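Local coordinates for protein arginine kinase (Anthopleura japonica, PDB 4RF6) that catalyses the reversible transfer of phosphate from ATP to L-arginine, in a chain that carries two tandem phosphagen kinase repeats, at residues A[123-128]-A[405-410]; A[292-297]-A[301-306]; A[310-315]-A[356-361]. One frame throughout, in Å; residues are numbered along the deposited sequence.

Interaction 1. Residues A[123-128]-A[405-410]; sequences ANRYIR and KGISLY
Arg125 reaches from the first phosphagen kinase repeat to Gly406 and Ile407 of the second, so this small contact is a polar bridge between the tandem units. Its NH2 lies 3.2 Å from Gly406 O, but the angle is too poor for a hydrogen bond, and the carbonyl approaches the guanidinium obliquely. At the periphery, Ile407 CD1 comes to 4.5 Å from the same NH2. The nitrogen finds its strongest partner just beyond the segment, in a salt bridge to Asp411. CG stands anti to the carbonyl carbon, beside the backbone N (chi1 -63°), and the chain runs extended from CG to NE, spanning the gap between repeats.

The next shell positions both ends. Asp121 accepts hydrogen bonds from the backbone N of Arg125 through OD1 and from those of Tyr126 and Ile127 through OD2, fixing the turn that leads into strand 127-136. Across the interface, Asp411 OD2 also accepts one from Ser408 N, while Ser408 N-caps helix 409-418 through its side chain, a pattern consistent with a capping box. A water completes the bridge, accepting from Arg125 NH2 at 3.3 Å and donating to Lys405 O at 2.9 Å.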
loop_
_atom_site.group_PDB
_atom_site.type_symbol
_atom_site.label_atom_id
_atom_site.label_comp_id
_atom_site.label_asym_id
_atom_site.label_seq_id
_atom_site.Cartn_x
_atom_site.Cartn_y
_atom_site.Cartn_z
ATOM N N ALA A 123 -1.361 10.722 -7.811
ATOM C CA ALA A 123 -0.595 11.322 -6.720
ATOM C C ALA A 123 -1.035 10.759 -5.372
ATOM O O ALA A 123 -0.435 11.069 -4.341
ATOM C CB ALA A 123 -0.733 12.831 -6.738
ATOM N N ASN A 124 -2.091 9.948 -5.397
ATOM C CA ASN A 124 -2.602 9.268 -4.210
ATOM C C ASN A 124 -2.997 10.227 -3.091
ATOM O O ASN A 124 -2.748 9.955 -1.914
ATOM C CB ASN A 124 -1.580 8.230 -3.717
ATOM C CG ASN A 124 -1.160 7.265 -4.812
ATOM O OD1 ASN A 124 -1.984 6.503 -5.332
ATOM N ND2 ASN A 124 0.123 7.285 -5.163
ATOM N N ARG A 125 -3.618 11.343 -3.472
ATOM C CA ARG A 125 -4.066 12.352 -2.521
ATOM C C ARG A 125 -5.335 11.929 -1.785
ATOM O O ARG A 125 -5.632 12.446 -0.701
ATOM C CB ARG A 125 -4.324 13.685 -3.234
ATOM C CG ARG A 125 -3.094 14.331 -3.880
ATOM C CD ARG A 125 -3.496 15.582 -4.661
ATOM N NE ARG A 125 -2.348 16.288 -5.220
ATOM C CZ ARG A 125 -1.695 17.262 -4.593
ATOM N NH1 ARG A 125 -2.077 17.649 -3.380
ATOM N NH2 ARG A 125 -0.660 17.849 -5.175
ATOM N N TYR A 126 -6.084 10.992 -2.367
ATOM C CA TYR A 126 -7.379 10.596 -1.815
ATOM C C TYR A 126 -7.604 9.087 -1.791
ATOM O O TYR A 126 -7.963 8.520 -0.757
ATOM C CB TYR A 126 -8.516 11.275 -2.593
ATOM C CG TYR A 126 -8.375 12.774 -2.627
ATOM C CD1 TYR A 126 -8.714 13.542 -1.522
ATOM C CD2 TYR A 126 -7.877 13.419 -3.750
ATOM C CE1 TYR A 126 -8.573 14.913 -1.537
ATOM C CE2 TYR A 126 -7.728 14.793 -3.777
ATOM C CZ TYR A 126 -8.080 15.534 -2.667
ATOM O OH TYR A 126 -7.941 16.904 -2.681
ATOM N N ILE A 127 -7.397 8.449 -2.938
ATOM C CA ILE A 127 -7.690 7.032 -3.102
ATOM C C ILE A 127 -6.498 6.193 -2.641
ATOM O O ILE A 127 -5.344 6.515 -2.945
ATOM C CB ILE A 127 -8.068 6.717 -4.573
ATOM C CG1 ILE A 127 -9.325 7.496 -4.977
ATOM C CG2 ILE A 127 -8.270 5.227 -4.781
ATOM C CD1 ILE A 127 -9.673 7.400 -6.462
ATOM N N ARG A 128 -6.773 5.127 -1.892
ATOM C CA ARG A 128 -5.707 4.332 -1.299
ATOM C C ARG A 128 -5.530 2.984 -1.982
ATOM O O ARG A 128 -4.407 2.481 -2.103
ATOM C CB ARG A 128 -5.947 4.158 0.203
ATOM C CG ARG A 128 -5.787 5.455 0.983
ATOM C CD ARG A 128 -6.063 5.280 2.463
ATOM N NE ARG A 128 -5.722 6.494 3.202
ATOM C CZ ARG A 128 -5.521 6.543 4.513
ATOM N NH1 ARG A 128 -5.623 5.440 5.243
ATOM N NH2 ARG A 128 -5.211 7.694 5.093
ATOM N N LYS A 405 4.512 18.986 -11.867
ATOM C CA LYS A 405 4.060 17.748 -11.233
ATOM C C LYS A 405 2.828 17.945 -10.347
ATOM O O LYS A 405 2.372 17.006 -9.683
ATOM C CB LYS A 405 5.201 17.098 -10.445
ATOM C CG LYS A 405 6.368 16.659 -11.327
ATOM C CD LYS A 405 7.539 16.125 -10.516
ATOM C CE LYS A 405 8.706 15.706 -11.413
ATOM N NZ LYS A 405 9.345 16.869 -12.094
ATOM N N GLY A 406 2.291 19.163 -10.339
ATOM C CA GLY A 406 1.042 19.448 -9.649
ATOM C C GLY A 406 1.164 19.901 -8.199
ATOM O O GLY A 406 0.168 19.920 -7.462
ATOM N N ILE A 407 2.372 20.279 -7.786
ATOM C CA ILE A 407 2.603 20.678 -6.399
ATOM C C ILE A 407 2.234 22.146 -6.163
ATOM O O ILE A 407 2.714 23.032 -6.872
ATOM C CB ILE A 407 4.073 20.442 -5.967
ATOM C CG1 ILE A 407 4.552 19.054 -6.400
ATOM C CG2 ILE A 407 4.219 20.600 -4.453
ATOM C CD1 ILE A 407 3.754 17.899 -5.773
ATOM N N SER A 408 1.389 22.405 -5.166
ATOM C CA SER A 408 1.036 23.782 -4.825
ATOM C C SER A 408 1.857 24.286 -3.642
ATOM O O SER A 408 2.556 23.515 -2.980
ATOM C CB SER A 408 -0.448 23.899 -4.491
ATOM O OG SER A 408 -0.724 23.307 -3.234
ATOM N N LEU A 409 1.776 25.586 -3.385
ATOM C CA LEU A 409 2.391 26.159 -2.191
ATOM C C LEU A 409 1.816 25.504 -0.946
ATOM O O LEU A 409 2.544 25.193 0.001
ATOM C CB LEU A 409 2.142 27.665 -2.119
ATOM C CG LEU A 409 2.698 28.341 -0.866
ATOM C CD1 LEU A 409 4.210 28.378 -0.924
ATOM C CD2 LEU A 409 2.140 29.749 -0.690
ATOM N N TYR A 410 0.501 25.298 -0.942
ATOM C CA TYR A 410 -0.150 24.746 0.238
ATOM C C TYR A 410 0.294 23.310 0.483
ATOM O O TYR A 410 0.416 22.892 1.637
ATOM C CB TYR A 410 -1.677 24.834 0.146
ATOM C CG TYR A 410 -2.315 25.197 1.473
ATOM C CD1 TYR A 410 -2.184 24.363 2.580
ATOM C CD2 TYR A 410 -3.036 26.372 1.618
ATOM C CE1 TYR A 410 -2.755 24.692 3.798
ATOM C CE2 TYR A 410 -3.616 26.712 2.830
ATOM C CZ TYR A 410 -3.471 25.870 3.913
ATOM O OH TYR A 410 -4.045 26.204 5.119
HETATM O O HOH W 1 0.683 16.030 -7.577
#

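Interaction 2. Residues A[292-297]-A[301-306]; sequences VKIPHA and PDFENI
Phe303 carries CG anti to its backbone N (chi1 -173°), which sends the ring back from the first turn of its helix toward Ala297 and Ile294. Ile294 answers with CG1 set between its backbone N and carbonyl carbon (chi1 47°), and CD1 continues the extended branch (chi2 178°) until it meets the ring.

The two side chains cross at about a right angle. Ile294 CD1 comes in at the edge of the phenyl group, near its plane, and stops 4.0 Å from Phe303 CE1. Ala297 meets the same residue mainly through its carbonyl: its O lies 3.0 Å from Phe303 CD1 and 3.3 Å from Phe303 CB, a close fit in which the oxygen approaches the ring obliquely. The methyl group of Ala297 adds a looser apolar contact, CB to CD1 of Phe303 at 4.4 Å. One aromatic side chain therefore fills the angle between the end of a strand and the segment that follows it.

Other bonds steady the surroundings: Glu362 of helix 344-370 accepts hydrogen bonds from Ala297 N through OE1 and from the side-chain His296 ND1 through OE2, while Leu358 of that helix also packs on Phe303. Asp302 occupies the N-cap position of helix 303-310 without a capping bond from its side chain; the helix begins with Ile306 N bonded to Asp302 O at 3.2 Å.

The example illustrates how a folded connection is packed against its own starting point. Strand 286-293 and strand 312-316 run parallel with strand 331-336 between them, and the helical link containing Phe303 completes a beta-alpha-beta crossover over that one intervening strand, in a phosphagen kinase catalytic-domain sheet whose neighbouring strands are all antiparallel.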
loop_
_atom_site.group_PDB
_atom_site.type_symbol
_atom_site.label_atom_id
_atom_site.label_comp_id
_atom_site.label_asym_id
_atom_site.label_seq_id
_atom_site.Cartn_x
_atom_site.Cartn_y
_atom_site.Cartn_z
ATOM N N VAL A 292 -11.138 5.161 -0.216
ATOM C CA VAL A 292 -10.915 6.575 -0.500
ATOM C C VAL A 292 -11.175 7.433 0.736
ATOM O O VAL A 292 -12.093 7.160 1.514
ATOM C CB VAL A 292 -11.779 7.049 -1.694
ATOM C CG1 VAL A 292 -13.266 6.978 -1.355
ATOM C CG2 VAL A 292 -11.393 8.457 -2.111
ATOM N N LYS A 293 -10.351 8.460 0.923
ATOM C CA LYS A 293 -10.470 9.336 2.083
ATOM C C LYS A 293 -11.291 10.565 1.731
ATOM O O LYS A 293 -10.808 11.473 1.048
ATOM C CB LYS A 293 -9.084 9.761 2.568
ATOM C CG LYS A 293 -9.085 10.674 3.785
ATOM C CD LYS A 293 -7.741 10.598 4.490
ATOM C CE LYS A 293 -7.759 11.294 5.847
ATOM N NZ LYS A 293 -7.823 12.776 5.740
ATOM N N ILE A 294 -12.538 10.587 2.191
ATOM C CA ILE A 294 -13.459 11.670 1.863
ATOM C C ILE A 294 -14.275 12.167 3.072
ATOM O O ILE A 294 -15.508 12.165 3.033
ATOM C CB ILE A 294 -14.408 11.246 0.715
ATOM C CG1 ILE A 294 -14.981 9.852 0.983
ATOM C CG2 ILE A 294 -13.677 11.246 -0.628
ATOM C CD1 ILE A 294 -15.976 9.370 -0.075
ATOM N N PRO A 295 -13.591 12.619 4.146
ATOM C CA PRO A 295 -14.362 13.047 5.321
ATOM C C PRO A 295 -15.196 14.306 5.066
ATOM O O PRO A 295 -16.211 14.505 5.734
ATOM C CB PRO A 295 -13.279 13.328 6.373
ATOM C CG PRO A 295 -12.062 13.646 5.590
ATOM C CD PRO A 295 -12.139 12.793 4.349
ATOM N N HIS A 296 -14.779 15.134 4.113
ATOM C CA HIS A 296 -15.521 16.346 3.783
ATOM C C HIS A 296 -16.755 16.048 2.932
ATOM O O HIS A 296 -17.838 16.577 3.185
ATOM C CB HIS A 296 -14.627 17.350 3.047
ATOM C CG HIS A 296 -13.478 17.857 3.860
ATOM N ND1 HIS A 296 -12.183 17.423 3.669
ATOM C CD2 HIS A 296 -13.426 18.766 4.861
ATOM C CE1 HIS A 296 -11.384 18.043 4.519
ATOM N NE2 HIS A 296 -12.114 18.863 5.254
ATOM N N ALA A 297 -16.581 15.208 1.916
ATOM C CA ALA A 297 -17.674 14.852 1.016
ATOM C C ALA A 297 -18.804 14.146 1.770
ATOM O O ALA A 297 -19.970 14.221 1.374
ATOM C CB ALA A 297 -17.163 13.982 -0.129
ATOM N N PRO A 301 -24.366 17.698 1.425
ATOM C CA PRO A 301 -25.770 17.285 1.297
ATOM C C PRO A 301 -26.066 16.527 -0.001
ATOM O O PRO A 301 -27.186 16.050 -0.191
ATOM C CB PRO A 301 -26.532 18.617 1.329
ATOM C CG PRO A 301 -25.547 19.634 0.876
ATOM C CD PRO A 301 -24.207 19.162 1.358
ATOM N N ASP A 302 -25.067 16.417 -0.872
ATOM C CA ASP A 302 -25.211 15.687 -2.125
ATOM C C ASP A 302 -24.503 14.335 -2.047
ATOM O O ASP A 302 -24.383 13.633 -3.052
ATOM C CB ASP A 302 -24.655 16.503 -3.294
ATOM C CG ASP A 302 -25.511 17.715 -3.628
ATOM O OD1 ASP A 302 -26.402 18.061 -2.824
ATOM O OD2 ASP A 302 -25.286 18.324 -4.697
ATOM N N PHE A 303 -24.045 13.978 -0.849
ATOM C CA PHE A 303 -23.332 12.719 -0.632
ATOM C C PHE A 303 -24.190 11.494 -0.955
ATOM O O PHE A 303 -23.816 10.676 -1.799
ATOM C CB PHE A 303 -22.814 12.624 0.807
ATOM C CG PHE A 303 -21.922 11.439 1.048
ATOM C CD1 PHE A 303 -20.641 11.407 0.518
ATOM C CD2 PHE A 303 -22.362 10.354 1.796
ATOM C CE1 PHE A 303 -19.811 10.326 0.729
ATOM C CE2 PHE A 303 -21.536 9.262 2.012
ATOM C CZ PHE A 303 -20.260 9.249 1.477
ATOM N N GLU A 304 -25.333 11.370 -0.286
ATOM C CA GLU A 304 -26.213 10.220 -0.491
ATOM C C GLU A 304 -26.802 10.196 -1.903
ATOM O O GLU A 304 -27.080 9.126 -2.449
ATOM C CB GLU A 304 -27.327 10.188 0.558
ATOM C CG GLU A 304 -26.843 9.889 1.971
ATOM C CD GLU A 304 -26.305 8.471 2.129
ATOM O OE1 GLU A 304 -26.744 7.572 1.379
ATOM O OE2 GLU A 304 -25.443 8.259 3.009
ATOM N N ASN A 305 -26.974 11.376 -2.490
ATOM C CA ASN A 305 -27.460 11.487 -3.861
ATOM C C ASN A 305 -26.506 10.862 -4.887
ATOM O O ASN A 305 -26.939 10.211 -5.837
ATOM C CB ASN A 305 -27.723 12.953 -4.218
ATOM C CG ASN A 305 -29.044 13.472 -3.665
ATOM O OD1 ASN A 305 -29.635 12.885 -2.756
ATOM N ND2 ASN A 305 -29.509 14.591 -4.216
ATOM N N ILE A 306 -25.209 11.072 -4.695
ATOM C CA ILE A 306 -24.204 10.501 -5.588
ATOM C C ILE A 306 -24.186 8.980 -5.465
ATOM O O ILE A 306 -24.185 8.265 -6.474
ATOM C CB ILE A 306 -22.812 11.086 -5.300
ATOM C CG1 ILE A 306 -22.807 12.571 -5.653
ATOM C CG2 ILE A 306 -21.741 10.355 -6.094
ATOM C CD1 ILE A 306 -21.629 13.339 -5.108
#

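Interaction 3. Residues A[310-315]-A[356-361]; sequences YHIQAR and KALMEL
Ala357 and Leu358, which meet Tyr310 and Ile312 across this contact, belong to a helical turn whose shortest backbone bond, Glu360 N to Lys356 O, measures 2.8 Å. Leu361 N follows with a bond to Ala357 O. These bonds keep the turn regular, but the contact itself is purely apolar and light, with 90 Å² buried in all and the nearest pair of CA atoms, in Tyr310 and Ala357, 9.8 Å apart. Side chains span that separation.

Tyr310 swings its ring toward the helix, bringing CE2 to 4.4 Å from Ala357 CB, which approaches the ring obliquely. The ring thus lies beside the helix at its alanine methyl. Deeper in, two branched side chains meet by their ends: CD1 of Ile312 lies 4.5 Å from CD1 of Leu358. The isoleucine branch runs extended to CD1 (chi2 -176°), as does that branch of the leucine (chi2 171°), and together they bridge the distance between strand and helix.

Between the two touching residues, His311 takes a positive phi of 57° and ends helix 303-310 in a Schellman motif. This sharp change of direction lets Tyr310, just before it, and Ile312, at the start of the strand, both face helix 344-370. Neighbours close the interior around them: Leu307 packs on Ile312, and Ile334 touches both Ile312 and Leu358.

The contact is a worked case of helix-on-sheet packing. Strand 312-316, at one edge of the antiparallel sheet of the catalytic domain, is backed here by the long helix 344-370, and it carries Arg315, predicted to belong to the ATP site.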
loop_
_atom_site.group_PDB
_atom_site.type_symbol
_atom_site.label_atom_id
_atom_site.label_comp_id
_atom_site.label_asym_id
_atom_site.label_seq_id
_atom_site.Cartn_x
_atom_site.Cartn_y
_atom_site.Cartn_z
ATOM N N TYR A 310 -25.202 6.332 -8.636
ATOM C CA TYR A 310 -24.311 5.337 -9.223
ATOM C C TYR A 310 -24.494 3.927 -8.657
ATOM O O TYR A 310 -23.753 3.010 -9.017
ATOM C CB TYR A 310 -22.856 5.807 -9.126
ATOM C CG TYR A 310 -22.622 7.070 -9.920
ATOM C CD1 TYR A 310 -22.607 7.041 -11.309
ATOM C CD2 TYR A 310 -22.448 8.296 -9.286
ATOM C CE1 TYR A 310 -22.411 8.189 -12.042
ATOM C CE2 TYR A 310 -22.249 9.449 -10.016
ATOM C CZ TYR A 310 -22.231 9.387 -11.395
ATOM O OH TYR A 310 -22.036 10.529 -12.137
ATOM N N HIS A 311 -25.493 3.760 -7.792
ATOM C CA HIS A 311 -25.806 2.463 -7.183
ATOM C C HIS A 311 -24.609 1.879 -6.447
ATOM O O HIS A 311 -24.326 0.678 -6.529
ATOM C CB HIS A 311 -26.323 1.479 -8.232
ATOM C CG HIS A 311 -27.301 2.086 -9.185
ATOM N ND1 HIS A 311 -27.063 2.174 -10.539
ATOM C CD2 HIS A 311 -28.509 2.664 -8.976
ATOM C CE1 HIS A 311 -28.087 2.767 -11.126
ATOM N NE2 HIS A 311 -28.976 3.075 -10.199
ATOM N N ILE A 312 -23.905 2.746 -5.730
ATOM C CA ILE A 312 -22.780 2.333 -4.906
ATOM C C ILE A 312 -23.115 2.584 -3.440
ATOM O O ILE A 312 -24.142 3.188 -3.132
ATOM C CB ILE A 312 -21.500 3.069 -5.303
ATOM C CG1 ILE A 312 -21.719 4.586 -5.284
ATOM C CG2 ILE A 312 -21.046 2.608 -6.684
ATOM C CD1 ILE A 312 -20.508 5.398 -5.759
ATOM N N GLN A 313 -22.262 2.110 -2.538
ATOM C CA GLN A 313 -22.498 2.277 -1.108
ATOM C C GLN A 313 -21.192 2.671 -0.428
ATOM O O GLN A 313 -20.110 2.305 -0.895
ATOM C CB GLN A 313 -23.040 0.980 -0.504
ATOM C CG GLN A 313 -22.116 -0.215 -0.702
ATOM C CD GLN A 313 -22.814 -1.547 -0.489
ATOM O OE1 GLN A 313 -23.778 -1.643 0.274
ATOM N NE2 GLN A 313 -22.328 -2.585 -1.168
ATOM N N ALA A 314 -21.292 3.418 0.668
ATOM C CA ALA A 314 -20.105 3.830 1.413
ATOM C C ALA A 314 -20.125 3.296 2.838
ATOM O O ALA A 314 -21.063 3.559 3.595
ATOM C CB ALA A 314 -19.968 5.338 1.415
ATOM N N ARG A 315 -19.079 2.558 3.202
ATOM C CA ARG A 315 -18.956 2.015 4.548
ATOM C C ARG A 315 -17.590 2.351 5.125
ATOM O O ARG A 315 -16.615 2.475 4.382
ATOM C CB ARG A 315 -19.129 0.498 4.526
ATOM C CG ARG A 315 -20.533 0.015 4.188
ATOM C CD ARG A 315 -21.457 0.063 5.399
ATOM N NE ARG A 315 -22.479 -0.975 5.322
ATOM C CZ ARG A 315 -22.257 -2.255 5.608
ATOM N NH1 ARG A 315 -21.050 -2.653 5.990
ATOM N NH2 ARG A 315 -23.238 -3.141 5.511
ATOM N N LYS A 356 -15.170 9.365 -8.648
ATOM C CA LYS A 356 -14.745 10.649 -9.196
ATOM C C LYS A 356 -15.592 11.804 -8.664
ATOM O O LYS A 356 -15.061 12.838 -8.250
ATOM C CB LYS A 356 -14.788 10.634 -10.725
ATOM C CG LYS A 356 -14.309 11.938 -11.365
ATOM C CD LYS A 356 -14.374 11.889 -12.885
ATOM C CE LYS A 356 -13.970 13.227 -13.489
ATOM N NZ LYS A 356 -13.849 13.173 -14.976
ATOM N N ALA A 357 -16.909 11.624 -8.675
ATOM C CA ALA A 357 -17.822 12.648 -8.175
ATOM C C ALA A 357 -17.575 12.906 -6.694
ATOM O O ALA A 357 -17.544 14.059 -6.256
ATOM C CB ALA A 357 -19.262 12.233 -8.408
ATOM N N LEU A 358 -17.410 11.828 -5.931
ATOM C CA LEU A 358 -17.086 11.919 -4.508
ATOM C C LEU A 358 -15.730 12.584 -4.287
ATOM O O LEU A 358 -15.554 13.348 -3.332
ATOM C CB LEU A 358 -17.094 10.532 -3.853
ATOM C CG LEU A 358 -18.421 9.777 -3.758
ATOM C CD1 LEU A 358 -18.210 8.352 -3.286
ATOM C CD2 LEU A 358 -19.383 10.489 -2.824
ATOM N N MET A 359 -14.771 12.286 -5.160
ATOM C CA MET A 359 -13.443 12.880 -5.047
ATOM C C MET A 359 -13.478 14.380 -5.353
ATOM O O MET A 359 -12.856 15.176 -4.649
ATOM C CB MET A 359 -12.429 12.160 -5.949
ATOM C CG MET A 359 -10.987 12.611 -5.732
ATOM S SD MET A 359 -9.769 11.595 -6.602
ATOM C CE MET A 359 -9.911 12.250 -8.264
ATOM N N GLU A 360 -14.216 14.768 -6.389
ATOM C CA GLU A 360 -14.341 16.180 -6.746
ATOM C C GLU A 360 -15.008 17.002 -5.642
ATOM O O GLU A 360 -14.721 18.192 -5.482
ATOM C CB GLU A 360 -15.083 16.340 -8.074
ATOM C CG GLU A 360 -14.261 15.923 -9.288
ATOM C CD GLU A 360 -13.080 16.849 -9.542
ATOM O OE1 GLU A 360 -13.184 18.050 -9.211
ATOM O OE2 GLU A 360 -12.049 16.379 -10.072
ATOM N N LEU A 361 -15.886 16.356 -4.880
ATOM C CA LEU A 361 -16.493 16.971 -3.701
ATOM C C LEU A 361 -15.448 17.251 -2.625
ATOM O O LEU A 361 -15.404 18.345 -2.059
ATOM C CB LEU A 361 -17.583 16.069 -3.116
ATOM C CG LEU A 361 -18.996 16.067 -3.698
ATOM C CD1 LEU A 361 -19.936 15.336 -2.748
ATOM C CD2 LEU A 361 -19.497 17.486 -3.964
#

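Interactions 2 and 3 are in direct contact, their centres about 6 Å apart: Phe303 CE1 packs 3.6 Å from Leu358 CD2, and Ile306 CD1 lies 3.5 Å from Leu361 CD1. The centre of interaction 1 stands about 19 Å from that of each, yet it reaches the same sheet, where Tyr126 O and Lys293 N, 2.9 Å apart, probably hydrogen-bond. Met359 also packs on Tyr126, tying the helix of interaction 3 to the turn that carries Arg125. The roles differ: the first contact joins the repeats away from annotated sites, whereas the side chains of Ile294 and Ile312 are each about 8 Å from those of Val290 and Ala288, respectively, both predicted ATP-binding residues.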